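Local coordinates for endoglucanase E (Clostridium thermocellum, PDB 2WAO), which joins cellulase activity to a family 2 carbohydrate esterase domain, described here, which binds cellulose-derived chains and probably removes acetyl groups from plant cell-wall polysaccharides, at residues S32-N37 against V102-F107; F55-I58 against P63-P66; K124-G129 against R249-A254. All coordinates share one frame; numbering follows the deposited sequence.

Contact 1. Residues S32-N37 against V102-F107; sequences SNVELN and VQFLGF
Val-34 and Leu-36 meet Phe-104 and Phe-107 inside a beta sandwich, where the strand carrying residues 33-37 belongs to one sheet and that of 102-107 to the other. The two strands run in roughly the same direction with their axes 10.1 Å apart, a gap bridged by side chains alone. Val-34 serves both rings. Its CG1 lies anti to the backbone N (chi1 180°) and its CG2 beside that N, and this fork sends one methyl toward each phenylalanine. CG2 of Val-34 sits over the Phe-104 ring as a CH-pi contact, 3.8 Å from the centroid and 12° off the normal, while CG1 of Val-102 covers the opposite face nearer the rim. The other branch, CG1, meets Phe-107 obliquely at CZ (3.7 Å) as the two side chains slide past each other. Only two residues, Leu-105 and Gly-106, lie between the phenylalanines, yet both rings point across the gap; Gly-106 takes a backbone conformation with positive phi. Leu-36, arriving head-on, places its CD2 almost exactly above the Phe-107 ring, 3.7 Å from the centroid and 2° off the normal.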
loop_
_atom_site.group_PDB
_atom_site.type_symbol
_atom_site.label_atom_id
_atom_site.label_comp_id
_atom_site.label_asym_id
_atom_site.label_seq_id
_atom_site.Cartn_x
_atom_site.Cartn_y
_atom_site.Cartn_z
ATOM N N SER A 32 2.717 -5.934 1.830
ATOM C CA SER A 32 3.643 -7.048 1.463
ATOM C C SER A 32 2.918 -8.343 1.787
ATOM O O SER A 32 2.328 -8.464 2.889
ATOM C CB SER A 32 4.955 -7.000 2.235
ATOM O OG SER A 32 5.667 -5.803 1.959
ATOM N N ASN A 33 2.973 -9.328 0.883
ATOM C CA ASN A 33 2.274 -10.576 1.162
ATOM C C ASN A 33 2.934 -11.774 0.520
ATOM O O ASN A 33 3.653 -11.626 -0.475
ATOM C CB ASN A 33 0.764 -10.514 0.819
ATOM C CG ASN A 33 0.507 -10.331 -0.644
ATOM O OD1 ASN A 33 0.324 -11.319 -1.391
ATOM N ND2 ASN A 33 0.495 -9.068 -1.086
ATOM N N VAL A 34 2.755 -12.919 1.177
ATOM C CA VAL A 34 3.357 -14.178 0.756
ATOM C C VAL A 34 2.173 -15.028 0.305
ATOM O O VAL A 34 1.138 -15.103 0.982
ATOM C CB VAL A 34 4.092 -14.867 1.954
ATOM C CG1 VAL A 34 4.698 -16.167 1.509
ATOM C CG2 VAL A 34 5.204 -13.925 2.525
ATOM N N GLU A 35 2.282 -15.671 -0.843
ATOM C CA GLU A 35 1.155 -16.427 -1.338
ATOM C C GLU A 35 1.623 -17.831 -1.794
ATOM O O GLU A 35 2.662 -17.976 -2.435
ATOM C CB GLU A 35 0.489 -15.627 -2.454
ATOM C CG GLU A 35 -0.564 -16.348 -3.209
ATOM C CD GLU A 35 -1.105 -15.524 -4.386
ATOM O OE1 GLU A 35 -0.428 -14.541 -4.810
ATOM O OE2 GLU A 35 -2.181 -15.903 -4.917
ATOM N N LEU A 36 0.875 -18.848 -1.407
ATOM C CA LEU A 36 1.293 -20.234 -1.701
ATOM C C LEU A 36 0.095 -21.173 -1.712
ATOM O O LEU A 36 -0.956 -20.833 -1.201
ATOM C CB LEU A 36 2.364 -20.683 -0.682
ATOM C CG LEU A 36 1.953 -20.705 0.814
ATOM C CD1 LEU A 36 1.050 -21.922 1.120
ATOM C CD2 LEU A 36 3.191 -20.739 1.689
ATOM N N ASN A 37 0.278 -22.347 -2.306
ATOM C CA ASN A 37 -0.652 -23.453 -2.196
ATOM C C ASN A 37 -0.050 -24.561 -1.337
ATOM O O ASN A 37 1.143 -24.822 -1.422
ATOM C CB ASN A 37 -0.959 -24.024 -3.588
ATOM C CG ASN A 37 -1.738 -23.041 -4.472
ATOM O OD1 ASN A 37 -2.812 -22.554 -4.099
ATOM N ND2 ASN A 37 -1.194 -22.757 -5.636
ATOM N N VAL A 102 9.959 -7.067 8.629
ATOM C CA VAL A 102 9.476 -8.389 8.972
ATOM C C VAL A 102 10.278 -9.387 8.133
ATOM O O VAL A 102 10.513 -9.153 6.941
ATOM C CB VAL A 102 7.994 -8.471 8.582
ATOM C CG1 VAL A 102 7.446 -9.958 8.497
ATOM C CG2 VAL A 102 7.189 -7.616 9.559
ATOM N N GLN A 103 10.654 -10.486 8.757
ATOM C CA GLN A 103 11.379 -11.547 8.051
ATOM C C GLN A 103 10.547 -12.819 8.180
ATOM O O GLN A 103 10.079 -13.161 9.286
ATOM C CB GLN A 103 12.770 -11.694 8.671
ATOM C CG GLN A 103 13.662 -12.740 7.974
ATOM C CD GLN A 103 15.095 -12.747 8.475
ATOM O OE1 GLN A 103 15.368 -12.451 9.662
ATOM N NE2 GLN A 103 16.038 -13.051 7.566
ATOM N N PHE A 104 10.349 -13.499 7.047
ATOM C CA PHE A 104 9.633 -14.755 7.023
ATOM C C PHE A 104 10.660 -15.843 7.126
ATOM O O PHE A 104 11.562 -15.951 6.278
ATOM C CB PHE A 104 8.719 -14.890 5.778
ATOM C CG PHE A 104 7.639 -13.865 5.769
ATOM C CD1 PHE A 104 6.532 -14.013 6.581
ATOM C CD2 PHE A 104 7.786 -12.703 5.020
ATOM C CE1 PHE A 104 5.543 -13.026 6.623
ATOM C CE2 PHE A 104 6.815 -11.698 5.051
ATOM C CZ PHE A 104 5.685 -11.868 5.854
ATOM N N LEU A 105 10.562 -16.606 8.206
ATOM C CA LEU A 105 11.588 -17.593 8.500
ATOM C C LEU A 105 11.211 -19.026 8.142
ATOM O O LEU A 105 12.022 -19.920 8.338
ATOM C CB LEU A 105 12.041 -17.479 9.951
ATOM C CG LEU A 105 12.723 -16.156 10.262
ATOM C CD1 LEU A 105 12.725 -16.029 11.782
ATOM C CD2 LEU A 105 14.147 -16.102 9.695
ATOM N N GLY A 106 10.023 -19.243 7.577
ATOM C CA GLY A 106 9.675 -20.577 7.113
ATOM C C GLY A 106 8.269 -20.976 7.444
ATOM O O GLY A 106 7.706 -20.524 8.432
ATOM N N PHE A 107 7.715 -21.839 6.608
ATOM C CA PHE A 107 6.383 -22.370 6.825
ATOM C C PHE A 107 6.472 -23.801 7.293
ATOM O O PHE A 107 7.472 -24.473 7.046
ATOM C CB PHE A 107 5.568 -22.284 5.528
ATOM C CG PHE A 107 5.119 -20.879 5.182
ATOM C CD1 PHE A 107 3.856 -20.425 5.564
ATOM C CD2 PHE A 107 5.953 -20.021 4.451
ATOM C CE1 PHE A 107 3.443 -19.095 5.235
ATOM C CE2 PHE A 107 5.553 -18.710 4.109
ATOM C CZ PHE A 107 4.315 -18.257 4.503
#

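Contact 2. Residues F55-I58 against P63-P66; sequences FQAI and PLPP
Gln-56 crosses obliquely beside Pro-63, its CD 3.6 Å from Pro-63 CB. With CG anti to the backbone N (chi1 -175°) and the chain extended beyond it, the residue runs alongside the neighbouring backbone, and its CG comes 3.2 Å from the carbonyl O of Leu-64. The two segments run antiparallel. At the turn end Ile-58 and Pro-63 form a non-hydrogen-bonded pair with their CA atoms 4.1 Å apart, a position that suits a proline, since in such a pair the N-H it lacks would point away from the partner strand. Both side chains lie on the same face of the sheet, and Ile-58 CG2 packs against Pro-63 N at 3.8 Å. One residue on, Leu-64 N donates to Ala-57 O over 2.9 Å, with an angle of 163° at the hydrogen and the donor nearly in line with the C=O bond (177°). The Leu-64 side chain leaves on the side of Ala-57, where the two make a loose apolar contact. Regular pairing then lapses. Rather than binding across the strands directly, Ala-57 N gives its hydrogen to a water at 2.8 Å, and that water donates to Pro-65 O at the same distance. The chain of 63-66 thus stands off by a water's width, gaining one residue in register before Pro-66 brings its CA to 3.1 Å from Phe-55 O and Phe-55 pairs with Phe-67. Tyr-155, from the esterase part of the chain, packs on both Gln-56 and Ile-58. The whole is a beta hairpin of strands 52-59 and 62-70, with its second strand interrupted, at the border of the family 2 N-terminal beta sandwich.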
loop_
_atom_site.group_PDB
_atom_site.type_symbol
_atom_site.label_atom_id
_atom_site.label_comp_id
_atom_site.label_asym_id
_atom_site.label_seq_id
_atom_site.Cartn_x
_atom_site.Cartn_y
_atom_site.Cartn_z
ATOM N N PHE A 55 -0.750 -9.030 11.018
ATOM C CA PHE A 55 -0.934 -9.889 9.837
ATOM C C PHE A 55 -2.329 -10.466 9.750
ATOM O O PHE A 55 -3.027 -10.612 10.761
ATOM C CB PHE A 55 0.062 -11.044 9.831
ATOM C CG PHE A 55 1.488 -10.602 9.999
ATOM C CD1 PHE A 55 2.291 -10.344 8.893
ATOM C CD2 PHE A 55 1.980 -10.343 11.281
ATOM C CE1 PHE A 55 3.627 -9.859 9.054
ATOM C CE2 PHE A 55 3.306 -9.877 11.458
ATOM C CZ PHE A 55 4.118 -9.645 10.337
ATOM N N GLN A 56 -2.721 -10.854 8.538
ATOM C CA GLN A 56 -3.938 -11.665 8.374
ATOM C C GLN A 56 -3.615 -12.754 7.358
ATOM O O GLN A 56 -2.949 -12.461 6.333
ATOM C CB GLN A 56 -5.091 -10.815 7.848
ATOM C CG GLN A 56 -6.441 -11.608 7.768
ATOM C CD GLN A 56 -7.614 -10.707 7.586
ATOM O OE1 GLN A 56 -8.629 -10.781 8.340
ATOM N NE2 GLN A 56 -7.512 -9.824 6.572
ATOM N N ALA A 57 -4.051 -13.990 7.663
ATOM C CA ALA A 57 -4.046 -15.120 6.716
ATOM C C ALA A 57 -5.399 -15.164 6.009
ATOM O O ALA A 57 -6.445 -14.995 6.631
ATOM C CB ALA A 57 -3.800 -16.433 7.477
ATOM N N ILE A 58 -5.387 -15.346 4.695
ATOM C CA ILE A 58 -6.608 -15.491 3.922
ATOM C C ILE A 58 -6.518 -16.858 3.282
ATOM O O ILE A 58 -5.629 -17.096 2.457
ATOM C CB ILE A 58 -6.778 -14.388 2.835
ATOM C CG1 ILE A 58 -6.734 -12.980 3.458
ATOM C CG2 ILE A 58 -8.146 -14.563 2.132
ATOM C CD1 ILE A 58 -5.360 -12.340 3.503
ATOM N N PRO A 63 -10.700 -14.510 4.989
ATOM C CA PRO A 63 -9.808 -13.831 5.925
ATOM C C PRO A 63 -10.028 -14.298 7.337
ATOM O O PRO A 63 -11.175 -14.354 7.804
ATOM C CB PRO A 63 -10.232 -12.354 5.823
ATOM C CG PRO A 63 -10.969 -12.282 4.451
ATOM C CD PRO A 63 -11.686 -13.575 4.414
ATOM N N LEU A 64 -8.939 -14.674 7.995
ATOM C CA LEU A 64 -9.008 -15.197 9.337
ATOM C C LEU A 64 -8.718 -14.090 10.349
ATOM O O LEU A 64 -8.217 -13.035 9.970
ATOM C CB LEU A 64 -8.013 -16.361 9.476
ATOM C CG LEU A 64 -8.246 -17.481 8.428
ATOM C CD1 LEU A 64 -7.330 -18.654 8.734
ATOM C CD2 LEU A 64 -9.699 -17.933 8.432
ATOM N N PRO A 65 -9.047 -14.297 11.648
ATOM C CA PRO A 65 -8.783 -13.200 12.595
ATOM C C PRO A 65 -7.302 -12.789 12.560
ATOM O O PRO A 65 -6.393 -13.680 12.485
ATOM C CB PRO A 65 -9.190 -13.827 13.948
ATOM C CG PRO A 65 -10.230 -14.827 13.556
ATOM C CD PRO A 65 -9.657 -15.456 12.326
ATOM N N PRO A 66 -7.016 -11.479 12.510
ATOM C CA PRO A 66 -5.614 -11.033 12.430
ATOM C C PRO A 66 -4.843 -11.245 13.707
ATOM O O PRO A 66 -5.447 -11.552 14.754
ATOM C CB PRO A 66 -5.717 -9.533 12.157
ATOM C CG PRO A 66 -7.035 -9.165 12.625
ATOM C CD PRO A 66 -7.935 -10.340 12.351
HETATM O O HOH W 1 -4.961 -14.484 10.257
#

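Contact 3. Residues K124-G129 against R249-A254; sequences KIEFIG and RNYPDA
Strand 124-129 touches Tyr-251, just beyond a helix, through one residue, Glu-126, and the route along the strand explains why. After Lys-124, Ile-125 points its side chain away from the tyrosine. Glu-126 turns the other way: its CG lies anti to the backbone N (chi1 -180°) and the chain stays extended, carrying the carboxylate well clear of the strand. There it crosses the tyrosine side chain at about a right angle, the carboxylate and ring planes standing 53° apart. Tyr-251 OH donates to Glu-126 OE1 at 2.8 Å, reaching it from 42° out of the carboxylate plane. The same oxygen sits at the edge of the ring, near its plane and 3.2 Å from Tyr-251 CE2. OE1 is also hydrogen-bonded to Tyr-196 OH, and OE2 forms a salt bridge with Arg-16, which probably favours the charged form of this buried acid. The strand is an inner one of the parallel five-stranded sheet of the SGNH, or GDSL-type, hydrolase fold, and Tyr-251 stands where helix 233-250 gives way to the loop leading into strand 255-260. A type I turn from Tyr-251 to Ala-254 starts that loop, closed by Ala-254 N to Tyr-251 O at 3.2 Å, while CB of Asn-250 lies 3.6 Å above one face of the tyrosine ring, toward its rim. Past Phe-127, which points back as Ile-125 does, Ile-128 returns to the side of Glu-126, and both it and Tyr-251 rest on Val-217 of the adjoining strand. Gly-129 ends the strand and opens the GDS signature, whose Ser-131 lines the glycan pocket and is probably the nucleophile, as the serine of this motif is in SGNH hydrolases.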
loop_
_atom_site.group_PDB
_atom_site.type_symbol
_atom_site.label_atom_id
_atom_site.label_comp_id
_atom_site.label_asym_id
_atom_site.label_seq_id
_atom_site.Cartn_x
_atom_site.Cartn_y
_atom_site.Cartn_z
ATOM N N LYS A 124 -0.237 -5.346 -12.918
ATOM C CA LYS A 124 0.599 -4.899 -11.797
ATOM C C LYS A 124 0.389 -3.396 -11.588
ATOM O O LYS A 124 0.411 -2.597 -12.552
ATOM C CB LYS A 124 2.075 -5.133 -12.074
ATOM C CG LYS A 124 2.487 -6.599 -12.170
ATOM C CD LYS A 124 3.928 -6.647 -12.672
ATOM C CE LYS A 124 4.524 -8.037 -12.542
ATOM N NZ LYS A 124 3.922 -8.875 -13.602
ATOM N N ILE A 125 0.260 -3.012 -10.324
ATOM C CA ILE A 125 0.036 -1.589 -9.952
ATOM C C ILE A 125 1.063 -1.247 -8.863
ATOM O O ILE A 125 1.389 -2.111 -8.029
ATOM C CB ILE A 125 -1.381 -1.381 -9.399
ATOM C CG1 ILE A 125 -2.424 -2.005 -10.321
ATOM C CG2 ILE A 125 -1.661 0.117 -9.163
ATOM C CD1 ILE A 125 -3.859 -1.930 -9.777
ATOM N N GLU A 126 1.617 -0.037 -8.891
ATOM C CA GLU A 126 2.368 0.477 -7.736
ATOM C C GLU A 126 1.582 1.687 -7.235
ATOM O O GLU A 126 1.224 2.586 -8.016
ATOM C CB GLU A 126 3.771 0.906 -8.122
ATOM C CG GLU A 126 4.605 1.454 -6.949
ATOM C CD GLU A 126 6.048 1.656 -7.349
ATOM O OE1 GLU A 126 6.292 2.461 -8.248
ATOM O OE2 GLU A 126 6.948 1.027 -6.746
ATOM N N PHE A 127 1.387 1.729 -5.916
ATOM C CA PHE A 127 0.746 2.861 -5.266
ATOM C C PHE A 127 1.834 3.603 -4.523
ATOM O O PHE A 127 2.718 2.969 -3.877
ATOM C CB PHE A 127 -0.274 2.343 -4.249
ATOM C CG PHE A 127 -1.499 1.768 -4.884
ATOM C CD1 PHE A 127 -2.623 2.584 -5.061
ATOM C CD2 PHE A 127 -1.526 0.431 -5.310
ATOM C CE1 PHE A 127 -3.769 2.086 -5.697
ATOM C CE2 PHE A 127 -2.706 -0.082 -5.936
ATOM C CZ PHE A 127 -3.788 0.771 -6.119
ATOM N N ILE A 128 1.787 4.928 -4.589
ATOM C CA ILE A 128 2.759 5.763 -3.834
ATOM C C ILE A 128 1.950 6.720 -2.986
ATOM O O ILE A 128 1.218 7.527 -3.520
ATOM C CB ILE A 128 3.667 6.566 -4.829
ATOM C CG1 ILE A 128 4.395 5.615 -5.779
ATOM C CG2 ILE A 128 4.716 7.464 -4.057
ATOM C CD1 ILE A 128 5.172 6.341 -6.936
ATOM N N GLY A 129 2.082 6.676 -1.659
ATOM C CA GLY A 129 1.198 7.517 -0.895
ATOM C C GLY A 129 1.552 7.683 0.564
ATOM O O GLY A 129 2.692 7.504 0.938
ATOM N N ARG A 249 10.720 7.522 -15.511
ATOM C CA ARG A 249 12.066 7.025 -15.850
ATOM C C ARG A 249 12.175 5.537 -15.484
ATOM O O ARG A 249 12.754 4.754 -16.246
ATOM C CB ARG A 249 13.150 7.852 -15.176
ATOM C CG ARG A 249 14.518 7.759 -15.837
ATOM C CD ARG A 249 15.540 8.683 -15.172
ATOM N NE ARG A 249 14.959 9.979 -14.873
ATOM C CZ ARG A 249 14.609 10.405 -13.659
ATOM N NH1 ARG A 249 14.861 9.654 -12.574
ATOM N NH2 ARG A 249 14.048 11.604 -13.549
ATOM N N ASN A 250 11.573 5.131 -14.360
ATOM C CA ASN A 250 11.530 3.686 -13.987
ATOM C C ASN A 250 10.626 2.863 -14.910
ATOM O O ASN A 250 10.943 1.707 -15.244
ATOM C CB ASN A 250 11.004 3.528 -12.554
ATOM C CG ASN A 250 11.969 4.037 -11.477
ATOM O OD1 ASN A 250 13.173 3.938 -11.615
ATOM N ND2 ASN A 250 11.410 4.512 -10.349
ATOM N N TYR A 251 9.480 3.449 -15.295
ATOM C CA TYR A 251 8.481 2.714 -16.030
ATOM C C TYR A 251 8.010 3.554 -17.228
ATOM O O TYR A 251 6.994 4.257 -17.156
ATOM C CB TYR A 251 7.255 2.401 -15.142
ATOM C CG TYR A 251 7.551 2.027 -13.717
ATOM C CD1 TYR A 251 8.498 1.031 -13.389
ATOM C CD2 TYR A 251 6.869 2.642 -12.688
ATOM C CE1 TYR A 251 8.760 0.711 -12.013
ATOM C CE2 TYR A 251 7.120 2.325 -11.350
ATOM C CZ TYR A 251 8.036 1.360 -11.028
ATOM O OH TYR A 251 8.241 1.098 -9.679
ATOM N N PRO A 252 8.755 3.516 -18.329
ATOM C CA PRO A 252 8.449 4.323 -19.545
ATOM C C PRO A 252 7.012 4.178 -20.062
ATOM O O PRO A 252 6.479 5.125 -20.632
ATOM C CB PRO A 252 9.375 3.710 -20.622
ATOM C CG PRO A 252 10.476 3.053 -19.866
ATOM C CD PRO A 252 9.944 2.664 -18.500
ATOM N N ASP A 253 6.404 3.020 -19.822
ATOM C CA ASP A 253 5.130 2.641 -20.424
ATOM C C ASP A 253 3.931 2.712 -19.437
ATOM O O ASP A 253 2.796 2.439 -19.831
ATOM C CB ASP A 253 5.224 1.225 -21.079
ATOM C CG ASP A 253 6.457 1.077 -22.031
ATOM O OD1 ASP A 253 6.759 2.024 -22.787
ATOM O OD2 ASP A 253 7.169 0.033 -21.994
ATOM N N ALA A 254 4.171 3.070 -18.161
ATOM C CA ALA A 254 3.102 3.061 -17.165
ATOM C C ALA A 254 2.103 4.188 -17.356
ATOM O O ALA A 254 2.482 5.304 -17.769
ATOM C CB ALA A 254 3.684 3.136 -15.748
#

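Contacts 1 and 2 both belong to the N-terminal beta sandwich and touch each other, Val-102 CG2 packing on Phe-55 CZ at 3.8 Å. Contact 1 joins the two sheets face to face in a buried contact and is wholly apolar. Contact 2 lies within one sheet near its margin, partly exposed, and mixes proline packing with a backbone bond and a bridging water. Contact 3 is in the esterase fold, its centre about 28 Å from that of contact 2 and on the opposite side of the chain's centre. Like contact 1 it is buried, but it ties strand to helix end through a single polar pair, and its acid has further partners, Tyr-196 and, from the sandwich part, Arg-16.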